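Local atomic coordinates of NEDD8-conjugating enzyme UBC12 (PDB entry 3O2U), a protein that takes the ubiquitin-like protein Rub1 (NEDD8) from its E1 enzyme as a thioester and catalyses its attachment to target proteins, chiefly the cullin Cdc53. Residues R36-L41 against V47-I52; A58-S63 against F88-P93; F84-N89 against L129-I134. One frame throughout, in Å; residues are numbered along the deposited sequence.

Contact 1: R36-L41 against V47-I52; sequences RDLDSL and VTLNVI
Leu49 meets both Leu38 and Leu41 through one methyl, CD1. The closer approach is to Leu41, whose CD1 lies 3.6 Å from Leu49 CD1, the two side chains crossing at about a right angle. Leu38 CD2 comes less near, 4.2 Å from Leu49 CD1. With CG anti to the backbone N (chi1 -176°), the Leu49 branch puts CD1 within reach of both partners. With Leu38 CA and Val51 CA the nearest backbone pair at 9.4 Å, only side chains bridge the gap. Here the end of helix 29-39 lies over strand 47-51, an edge strand of the four-stranded antiparallel sheet, as the first helix of the ubiquitin-conjugating (UBC) fold does. More apolar groups close round the leucines: Leu38 also touches Leu66 of the next strand, while Leu49 also packs on Ile135 of helix 131-143 and on Leu43.

No hydrogen bond crosses between the segments; within 36-41, where the helix finishes, Ser40 OG donates to Arg36 O at 2.7 Å, tilted 29° from the carbonyl plane, and Ser40 N makes a weak bond to the same oxygen. The contact lies near the surface, and a glycerol, probably from the crystallisation liquor, sits about 4 Å from the Leu38 side chain.

Contact 2: A58-S63 against F88-P93; sequences ADRSQS and FNEVYP
Ser63 and Phe88 make the close part of this contact: Ser63 CB presses on the carbonyl oxygen Phe88 O at 3.2 Å. The hydroxyl stays farther off, Ser63 OG lying 4.2 Å from Phe88 O, and forms no hydrogen bond with it. The ring of Phe88 leads away from this spot into the interior and turns an edge to Tyr92 in a T-shaped stack, Phe88 CD1 standing 3.8 Å above the Tyr92 ring plane. Pro93 CB covers the opposite face of Tyr92, the two residues being joined by a cis peptide bond as in other ubiquitin-conjugating enzymes.

The outer side, where Arg60 meets Glu90, is looser. An extended Arg60 chain brings NH1 to 4.0 Å from Glu90 CG, so the guanidinium lies by the aliphatic part of the glutamate. The guanidinium and carboxylate planes are turned 66° apart, and no N-H points at the carboxylate; Arg60 NH1 and Glu90 OE1 probably feel only a general attraction. Glu90 instead bonds Ser28 through OE1 and forms a salt bridge with Arg31 through OE2. Each loop has its own Asx turn: Asp59 OD1 accepts from Ser61 N, and Asn89 OD1 from Val91 N at 2.9 Å.

A backbone hydrogen bond between Phe88 and Pro64 continues the pairing of strands 65-70 and 82-87 into these loops, while Leu34 and Arg33 of helix 29-39 pack against Phe88 and Tyr92.

Contact 3: F84-N89 against L129-I134; sequences FNLDFN and LDLQSI
Leu86 and Leu131 cross obliquely, methyl against methyl, with Leu86 CD2 3.6 Å from Leu131 CD1. They join the two main layers of the UBC fold: strand 82-87, an inner strand of the antiparallel sheet, and the first turn of helix 131-143, which covers that sheet. The two leucines reach each other by different routes. Leu131 has CG anti to its own N (chi1 176°), with CD1 the methyl that meets the strand, whereas in Leu86 CG lies beside the backbone N (chi1 -78°).

Leu86 CD2 also faces the helix one turn on, where Ile134 CG2 lies 4.3 Å away; one methyl of the strand thus meets two residues of the helix. Leu131 CD1 is shared too. It comes to the rim of the Phe88 ring, near the ring plane and 4.3 Å from Phe88 CZ, so the aromatic group offers an edge here and not a face. All four of these side chains are buried. Val68 and Val99, from the strands flanking 82-87, touch Leu86, and Leu34 of helix 29-39 and Pro97 touch Phe88.

On the far side of the helical turn from the sheet, Asp130 is the N-cap of helix 131-143. Its OD1 takes two bonds from Ser133, which arrive from opposite faces of the carboxylate plane: Ser133 N at 2.9 Å, with an N-H...O angle of 151°, and Ser133 OG at 2.7 Å, nearly along the C-O bond of the acid.

Overall arrangement
Asp37 ties the three contacts together. Its OD2 lies 2.5 Å from Tyr92 OH, reaching contact 2, and 3.1 Å from Leu131 N, reaching contact 3; both are probably hydrogen bonds, and the second meets a backbone N-H at the start of helix 131-143. Contacts 1 and 3, with centres about 9 Å apart, each include a strand of the same sheet and are joined by Leu38 CD2 and Leu131 CD2 at 3.6 Å. Contact 2, centred about 16 Å from contact 1 and 13 Å from contact 3, shares Phe88 and Asn89 with the latter. All three lie away from Cys117, the predicted thioester cysteine, although Phe84 at the start of segment 84-89 touches its neighbour Val116.

Contact 1: R36-L41 against V47-I52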
loop_
_atom_site.group_PDB
_atom_site.type_symbol
_atom_site.label_atom_id
_atom_site.label_comp_id
_atom_site.label_asym_id
_atom_site.label_seq_id
_atom_site.Cartn_x
_atom_site.Cartn_y
_atom_site.Cartn_z
ATOM N N ARG A 36 -11.940 -7.756 9.287
ATOM C CA ARG A 36 -12.988 -8.168 8.364
ATOM C C ARG A 36 -12.500 -8.102 6.901
ATOM O O ARG A 36 -12.743 -9.008 6.115
ATOM C CB ARG A 36 -14.259 -7.347 8.649
ATOM C CG ARG A 36 -14.973 -6.689 7.484
ATOM C CD ARG A 36 -16.174 -5.846 7.992
ATOM N NE ARG A 36 -16.768 -4.991 6.961
ATOM C CZ ARG A 36 -17.690 -4.058 7.190
ATOM N NH1 ARG A 36 -18.142 -3.843 8.419
ATOM N NH2 ARG A 36 -18.160 -3.332 6.187
ATOM N N ASP A 37 -11.793 -7.033 6.543
ATOM C CA ASP A 37 -11.202 -6.940 5.202
ATOM C C ASP A 37 -10.185 -8.059 4.945
ATOM O O ASP A 37 -10.140 -8.619 3.857
ATOM C CB ASP A 37 -10.499 -5.591 5.000
ATOM C CG ASP A 37 -11.464 -4.446 4.776
ATOM O OD1 ASP A 37 -12.664 -4.586 5.104
ATOM O OD2 ASP A 37 -10.996 -3.401 4.257
ATOM N N LEU A 38 -9.347 -8.351 5.937
ATOM C CA LEU A 38 -8.356 -9.427 5.819
ATOM C C LEU A 38 -9.019 -10.793 5.729
ATOM O O LEU A 38 -8.590 -11.655 4.962
ATOM C CB LEU A 38 -7.403 -9.418 7.012
ATOM C CG LEU A 38 -6.335 -8.323 7.013
ATOM C CD1 LEU A 38 -5.757 -8.176 8.413
ATOM C CD2 LEU A 38 -5.247 -8.660 5.997
ATOM N N ASP A 39 -10.059 -10.987 6.529
ATOM C CA ASP A 39 -10.788 -12.252 6.522
ATOM C C ASP A 39 -11.560 -12.476 5.220
ATOM O O ASP A 39 -11.893 -13.610 4.899
ATOM C CB ASP A 39 -11.745 -12.338 7.721
ATOM C CG ASP A 39 -11.008 -12.530 9.035
ATOM O OD1 ASP A 39 -9.798 -12.846 8.993
ATOM O OD2 ASP A 39 -11.631 -12.358 10.107
ATOM N N SER A 40 -11.834 -11.397 4.482
ATOM C CA SER A 40 -12.611 -11.461 3.243
ATOM C C SER A 40 -11.760 -11.448 1.960
ATOM O O SER A 40 -12.297 -11.378 0.853
ATOM C CB SER A 40 -13.587 -10.276 3.181
ATOM O OG SER A 40 -14.373 -10.184 4.358
ATOM N N LEU A 41 -10.443 -11.476 2.094
ATOM C CA LEU A 41 -9.569 -11.335 0.922
ATOM C C LEU A 41 -9.727 -12.482 -0.074
ATOM O O LEU A 41 -9.930 -13.629 0.302
ATOM C CB LEU A 41 -8.100 -11.233 1.336
ATOM C CG LEU A 41 -7.622 -9.868 1.820
ATOM C CD1 LEU A 41 -6.161 -9.938 2.324
ATOM C CD2 LEU A 41 -7.791 -8.810 0.735
ATOM N N VAL A 47 -0.492 -12.198 -6.206
ATOM C CA VAL A 47 -0.354 -11.349 -5.031
ATOM C C VAL A 47 -0.264 -12.150 -3.750
ATOM O O VAL A 47 -1.127 -12.982 -3.459
ATOM C CB VAL A 47 -1.510 -10.354 -4.878
ATOM C CG1 VAL A 47 -1.307 -9.500 -3.595
ATOM C CG2 VAL A 47 -1.607 -9.450 -6.109
ATOM N N THR A 48 0.777 -11.891 -2.975
ATOM C CA THR A 48 0.882 -12.506 -1.664
ATOM C C THR A 48 0.928 -11.412 -0.592
ATOM O O THR A 48 1.294 -10.266 -0.873
ATOM C CB THR A 48 2.097 -13.420 -1.594
ATOM O OG1 THR A 48 3.290 -12.650 -1.753
ATOM C CG2 THR A 48 2.032 -14.444 -2.717
ATOM N N LEU A 49 0.538 -11.754 0.627
ATOM C CA LEU A 49 0.368 -10.758 1.675
ATOM C C LEU A 49 0.915 -11.309 2.982
ATOM O O LEU A 49 0.664 -12.461 3.321
ATOM C CB LEU A 49 -1.108 -10.393 1.821
ATOM C CG LEU A 49 -1.436 -9.280 2.813
ATOM C CD1 LEU A 49 -2.782 -8.674 2.535
ATOM C CD2 LEU A 49 -1.396 -9.809 4.246
ATOM N N ASN A 50 1.671 -10.481 3.699
ATOM C CA ASN A 50 2.214 -10.832 5.005
ATOM C C ASN A 50 1.709 -9.832 6.019
ATOM O O ASN A 50 1.825 -8.618 5.810
ATOM C CB ASN A 50 3.743 -10.785 4.985
ATOM C CG ASN A 50 4.341 -11.826 4.057
ATOM O OD1 ASN A 50 5.198 -11.523 3.221
ATOM N ND2 ASN A 50 3.874 -13.059 4.183
ATOM N N VAL A 51 1.142 -10.327 7.109
ATOM C CA VAL A 51 0.755 -9.440 8.188
ATOM C C VAL A 51 2.021 -9.166 8.968
ATOM O O VAL A 51 2.614 -10.092 9.504
ATOM C CB VAL A 51 -0.262 -10.089 9.139
ATOM C CG1 VAL A 51 -0.606 -9.118 10.257
ATOM C CG2 VAL A 51 -1.521 -10.520 8.385
ATOM N N ILE A 52 2.436 -7.908 9.039
ATOM C CA ILE A 52 3.656 -7.560 9.768
ATOM C C ILE A 52 3.287 -7.236 11.216
ATOM O O ILE A 52 3.824 -7.837 12.162
ATOM C CB ILE A 52 4.395 -6.351 9.142
ATOM C CG1 ILE A 52 4.792 -6.633 7.692
ATOM C CG2 ILE A 52 5.651 -6.004 9.946
ATOM C CD1 ILE A 52 5.640 -7.883 7.519
#

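Contact 2: A58-S63 against F88-P93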
loop_
_atom_site.group_PDB
_atom_site.type_symbol
_atom_site.label_atom_id
_atom_site.label_comp_id
_atom_site.label_asym_id
_atom_site.label_seq_id
_atom_site.Cartn_x
_atom_site.Cartn_y
_atom_site.Cartn_z
ATOM N N ALA A 58 -4.047 -4.836 21.108
ATOM C CA ALA A 58 -4.822 -3.807 21.793
ATOM C C ALA A 58 -3.933 -2.592 21.991
ATOM O O ALA A 58 -4.360 -1.572 22.534
ATOM C CB ALA A 58 -5.340 -4.314 23.134
ATOM N N ASP A 59 -2.690 -2.718 21.539
ATOM C CA ASP A 59 -1.717 -1.645 21.652
ATOM C C ASP A 59 -1.996 -0.556 20.622
ATOM O O ASP A 59 -1.655 -0.688 19.449
ATOM C CB ASP A 59 -0.296 -2.190 21.491
ATOM C CG ASP A 59 0.766 -1.142 21.764
ATOM O OD1 ASP A 59 0.407 0.023 22.039
ATOM O OD2 ASP A 59 1.964 -1.486 21.706
ATOM N N ARG A 60 -2.618 0.523 21.083
ATOM C CA ARG A 60 -2.933 1.679 20.251
ATOM C C ARG A 60 -1.722 2.186 19.457
ATOM O O ARG A 60 -1.843 2.588 18.294
ATOM C CB ARG A 60 -3.467 2.786 21.158
ATOM C CG ARG A 60 -3.950 4.037 20.469
ATOM C CD ARG A 60 -4.560 4.952 21.515
ATOM N NE ARG A 60 -5.144 6.155 20.942
ATOM C CZ ARG A 60 -6.239 6.164 20.191
ATOM N NH1 ARG A 60 -6.867 5.031 19.901
ATOM N NH2 ARG A 60 -6.700 7.314 19.726
ATOM N N SER A 61 -0.555 2.151 20.093
ATOM C CA SER A 61 0.681 2.691 19.525
ATOM C C SER A 61 1.305 1.829 18.422
ATOM O O SER A 61 2.165 2.298 17.674
ATOM C CB SER A 61 1.711 2.916 20.639
ATOM O OG SER A 61 2.004 1.698 21.303
ATOM N N GLN A 62 0.888 0.570 18.332
ATOM C CA GLN A 62 1.382 -0.318 17.288
ATOM C C GLN A 62 0.385 -0.373 16.128
ATOM O O GLN A 62 -0.528 -1.189 16.132
ATOM C CB GLN A 62 1.607 -1.722 17.855
ATOM C CG GLN A 62 2.468 -2.629 16.979
ATOM C CD GLN A 62 3.960 -2.463 17.231
ATOM O OE1 GLN A 62 4.414 -2.480 18.379
ATOM N NE2 GLN A 62 4.733 -2.312 16.154
ATOM N N SER A 63 0.555 0.500 15.142
ATOM C CA SER A 63 -0.362 0.531 14.012
ATOM C C SER A 63 -0.285 -0.781 13.224
ATOM O O SER A 63 0.797 -1.327 13.038
ATOM C CB SER A 63 -0.045 1.729 13.121
ATOM O OG SER A 63 1.339 1.745 12.789
ATOM N N PHE A 88 -1.819 1.277 8.578
ATOM C CA PHE A 88 -3.171 1.708 8.926
ATOM C C PHE A 88 -3.151 2.534 10.201
ATOM O O PHE A 88 -2.467 2.181 11.150
ATOM C CB PHE A 88 -4.060 0.486 9.142
ATOM C CG PHE A 88 -4.237 -0.345 7.916
ATOM C CD1 PHE A 88 -5.409 -0.278 7.185
ATOM C CD2 PHE A 88 -3.217 -1.164 7.468
ATOM C CE1 PHE A 88 -5.560 -1.021 6.037
ATOM C CE2 PHE A 88 -3.361 -1.917 6.323
ATOM C CZ PHE A 88 -4.538 -1.849 5.607
ATOM N N ASN A 89 -3.896 3.633 10.225
ATOM C CA ASN A 89 -4.070 4.394 11.466
ATOM C C ASN A 89 -5.434 4.074 12.083
ATOM O O ASN A 89 -6.190 3.262 11.537
ATOM C CB ASN A 89 -3.886 5.893 11.210
ATOM C CG ASN A 89 -4.882 6.442 10.215
ATOM O OD1 ASN A 89 -5.993 5.927 10.081
ATOM N ND2 ASN A 89 -4.495 7.508 9.517
ATOM N N GLU A 90 -5.758 4.701 13.212
ATOM C CA GLU A 90 -6.972 4.341 13.936
ATOM C C GLU A 90 -8.217 4.929 13.283
ATOM O O GLU A 90 -9.319 4.864 13.830
ATOM C CB GLU A 90 -6.871 4.755 15.413
ATOM C CG GLU A 90 -5.915 3.872 16.219
ATOM C CD GLU A 90 -6.284 2.395 16.119
ATOM O OE1 GLU A 90 -7.353 2.016 16.651
ATOM O OE2 GLU A 90 -5.515 1.615 15.499
ATOM N N VAL A 91 -8.036 5.485 12.096
ATOM C CA VAL A 91 -9.117 6.175 11.411
ATOM C C VAL A 91 -9.579 5.443 10.136
ATOM O O VAL A 91 -10.469 5.894 9.422
ATOM C CB VAL A 91 -8.741 7.667 11.224
ATOM C CG1 VAL A 91 -9.070 8.181 9.852
ATOM C CG2 VAL A 91 -9.413 8.506 12.331
ATOM N N TYR A 92 -8.998 4.272 9.887
ATOM C CA TYR A 92 -9.541 3.354 8.880
ATOM C C TYR A 92 -10.959 2.943 9.295
ATOM O O TYR A 92 -11.199 2.629 10.463
ATOM C CB TYR A 92 -8.647 2.120 8.778
ATOM C CG TYR A 92 -8.948 1.228 7.605
ATOM C CD1 TYR A 92 -8.719 1.666 6.306
ATOM C CD2 TYR A 92 -9.444 -0.064 7.795
ATOM C CE1 TYR A 92 -8.986 0.848 5.225
ATOM C CE2 TYR A 92 -9.712 -0.894 6.713
ATOM C CZ TYR A 92 -9.474 -0.429 5.431
ATOM O OH TYR A 92 -9.725 -1.226 4.336
ATOM N N PRO A 93 -11.903 2.905 8.345
ATOM C CA PRO A 93 -11.786 3.090 6.894
ATOM C C PRO A 93 -12.077 4.515 6.421
ATOM O O PRO A 93 -12.256 4.726 5.229
ATOM C CB PRO A 93 -12.894 2.173 6.366
ATOM C CG PRO A 93 -13.964 2.308 7.382
ATOM C CD PRO A 93 -13.298 2.612 8.724
#

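Contact 3: F84-N89 against L129-I134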
loop_
_atom_site.group_PDB
_atom_site.type_symbol
_atom_site.label_atom_id
_atom_site.label_comp_id
_atom_site.label_asym_id
_atom_site.label_seq_id
_atom_site.Cartn_x
_atom_site.Cartn_y
_atom_site.Cartn_z
ATOM N N PHE A 84 5.107 -3.730 -1.180
ATOM C CA PHE A 84 4.579 -2.483 -0.626
ATOM C C PHE A 84 4.288 -2.710 0.851
ATOM O O PHE A 84 3.881 -3.799 1.255
ATOM C CB PHE A 84 3.243 -2.090 -1.281
ATOM C CG PHE A 84 3.330 -1.837 -2.758
ATOM C CD1 PHE A 84 3.482 -0.544 -3.254
ATOM C CD2 PHE A 84 3.259 -2.893 -3.659
ATOM C CE1 PHE A 84 3.549 -0.310 -4.643
ATOM C CE2 PHE A 84 3.323 -2.665 -5.042
ATOM C CZ PHE A 84 3.470 -1.380 -5.530
ATOM N N ASN A 85 4.473 -1.671 1.651
ATOM C CA ASN A 85 4.000 -1.697 3.025
ATOM C C ASN A 85 2.712 -0.895 3.071
ATOM O O ASN A 85 2.622 0.172 2.458
ATOM C CB ASN A 85 5.026 -1.077 3.972
ATOM C CG ASN A 85 5.867 -2.115 4.702
ATOM O OD1 ASN A 85 5.615 -3.316 4.616
ATOM N ND2 ASN A 85 6.874 -1.650 5.422
ATOM N N LEU A 86 1.711 -1.419 3.764
ATOM C CA LEU A 86 0.469 -0.683 3.995
ATOM C C LEU A 86 0.327 -0.426 5.497
ATOM O O LEU A 86 0.247 -1.385 6.278
ATOM C CB LEU A 86 -0.736 -1.489 3.492
ATOM C CG LEU A 86 -1.031 -1.521 1.981
ATOM C CD1 LEU A 86 0.127 -2.108 1.193
ATOM C CD2 LEU A 86 -2.274 -2.328 1.743
ATOM N N ASP A 87 0.299 0.846 5.893
ATOM C CA ASP A 87 0.261 1.250 7.304
ATOM C C ASP A 87 -1.093 1.882 7.650
ATOM O O ASP A 87 -1.451 2.924 7.085
ATOM C CB ASP A 87 1.366 2.275 7.593
ATOM C CG ASP A 87 2.752 1.790 7.195
ATOM O OD1 ASP A 87 2.989 0.574 7.172
ATOM O OD2 ASP A 87 3.626 2.638 6.908
ATOM N N PHE A 88 -1.819 1.277 8.578
ATOM C CA PHE A 88 -3.171 1.708 8.926
ATOM C C PHE A 88 -3.151 2.534 10.201
ATOM O O PHE A 88 -2.467 2.181 11.150
ATOM C CB PHE A 88 -4.060 0.486 9.142
ATOM C CG PHE A 88 -4.237 -0.345 7.916
ATOM C CD1 PHE A 88 -5.409 -0.278 7.185
ATOM C CD2 PHE A 88 -3.217 -1.164 7.468
ATOM C CE1 PHE A 88 -5.560 -1.021 6.037
ATOM C CE2 PHE A 88 -3.361 -1.917 6.323
ATOM C CZ PHE A 88 -4.538 -1.849 5.607
ATOM N N ASN A 89 -3.896 3.633 10.225
ATOM C CA ASN A 89 -4.070 4.394 11.466
ATOM C C ASN A 89 -5.434 4.074 12.083
ATOM O O ASN A 89 -6.190 3.262 11.537
ATOM C CB ASN A 89 -3.886 5.893 11.210
ATOM C CG ASN A 89 -4.882 6.442 10.215
ATOM O OD1 ASN A 89 -5.993 5.927 10.081
ATOM N ND2 ASN A 89 -4.495 7.508 9.517
ATOM N N LEU A 129 -14.932 1.107 0.070
ATOM C CA LEU A 129 -13.863 0.361 -0.597
ATOM C C LEU A 129 -13.112 -0.409 0.486
ATOM O O LEU A 129 -13.267 -0.118 1.673
ATOM C CB LEU A 129 -12.902 1.301 -1.344
ATOM C CG LEU A 129 -13.468 2.009 -2.585
ATOM C CD1 LEU A 129 -12.408 2.831 -3.338
ATOM C CD2 LEU A 129 -14.114 1.012 -3.520
ATOM N N ASP A 130 -12.323 -1.401 0.088
ATOM C CA ASP A 130 -11.696 -2.285 1.066
ATOM C C ASP A 130 -10.279 -2.664 0.669
ATOM O O ASP A 130 -9.772 -2.229 -0.370
ATOM C CB ASP A 130 -12.550 -3.545 1.274
ATOM C CG ASP A 130 -12.725 -4.356 -0.008
ATOM O OD1 ASP A 130 -12.188 -3.961 -1.068
ATOM O OD2 ASP A 130 -13.415 -5.392 0.037
ATOM N N LEU A 131 -9.645 -3.478 1.510
ATOM C CA LEU A 131 -8.272 -3.867 1.281
ATOM C C LEU A 131 -8.169 -4.584 -0.067
ATOM O O LEU A 131 -7.205 -4.395 -0.805
ATOM C CB LEU A 131 -7.777 -4.754 2.430
ATOM C CG LEU A 131 -6.370 -5.325 2.296
ATOM C CD1 LEU A 131 -5.333 -4.210 2.129
ATOM C CD2 LEU A 131 -6.027 -6.222 3.507
ATOM N N GLN A 132 -9.167 -5.408 -0.388
ATOM C CA GLN A 132 -9.159 -6.128 -1.671
ATOM C C GLN A 132 -9.034 -5.133 -2.830
ATOM O O GLN A 132 -8.278 -5.359 -3.769
ATOM C CB GLN A 132 -10.430 -6.962 -1.843
ATOM C CG GLN A 132 -10.554 -7.636 -3.197
ATOM C CD GLN A 132 -9.916 -8.992 -3.220
ATOM O OE1 GLN A 132 -9.759 -9.629 -2.181
ATOM N NE2 GLN A 132 -9.548 -9.456 -4.406
ATOM N N SER A 133 -9.776 -4.030 -2.746
ATOM C CA SER A 133 -9.753 -2.983 -3.773
ATOM C C SER A 133 -8.398 -2.345 -3.883
ATOM O O SER A 133 -7.909 -2.117 -4.975
ATOM C CB SER A 133 -10.760 -1.891 -3.437
ATOM O OG SER A 133 -12.049 -2.455 -3.297
ATOM N N ILE A 134 -7.798 -2.019 -2.742
ATOM C CA ILE A 134 -6.491 -1.411 -2.775
ATOM C C ILE A 134 -5.511 -2.362 -3.443
ATOM O O ILE A 134 -4.769 -1.971 -4.348
ATOM C CB ILE A 134 -6.006 -1.052 -1.358
ATOM C CG1 ILE A 134 -6.902 0.062 -0.780
ATOM C CG2 ILE A 134 -4.554 -0.627 -1.415
ATOM C CD1 ILE A 134 -6.857 0.209 0.742
#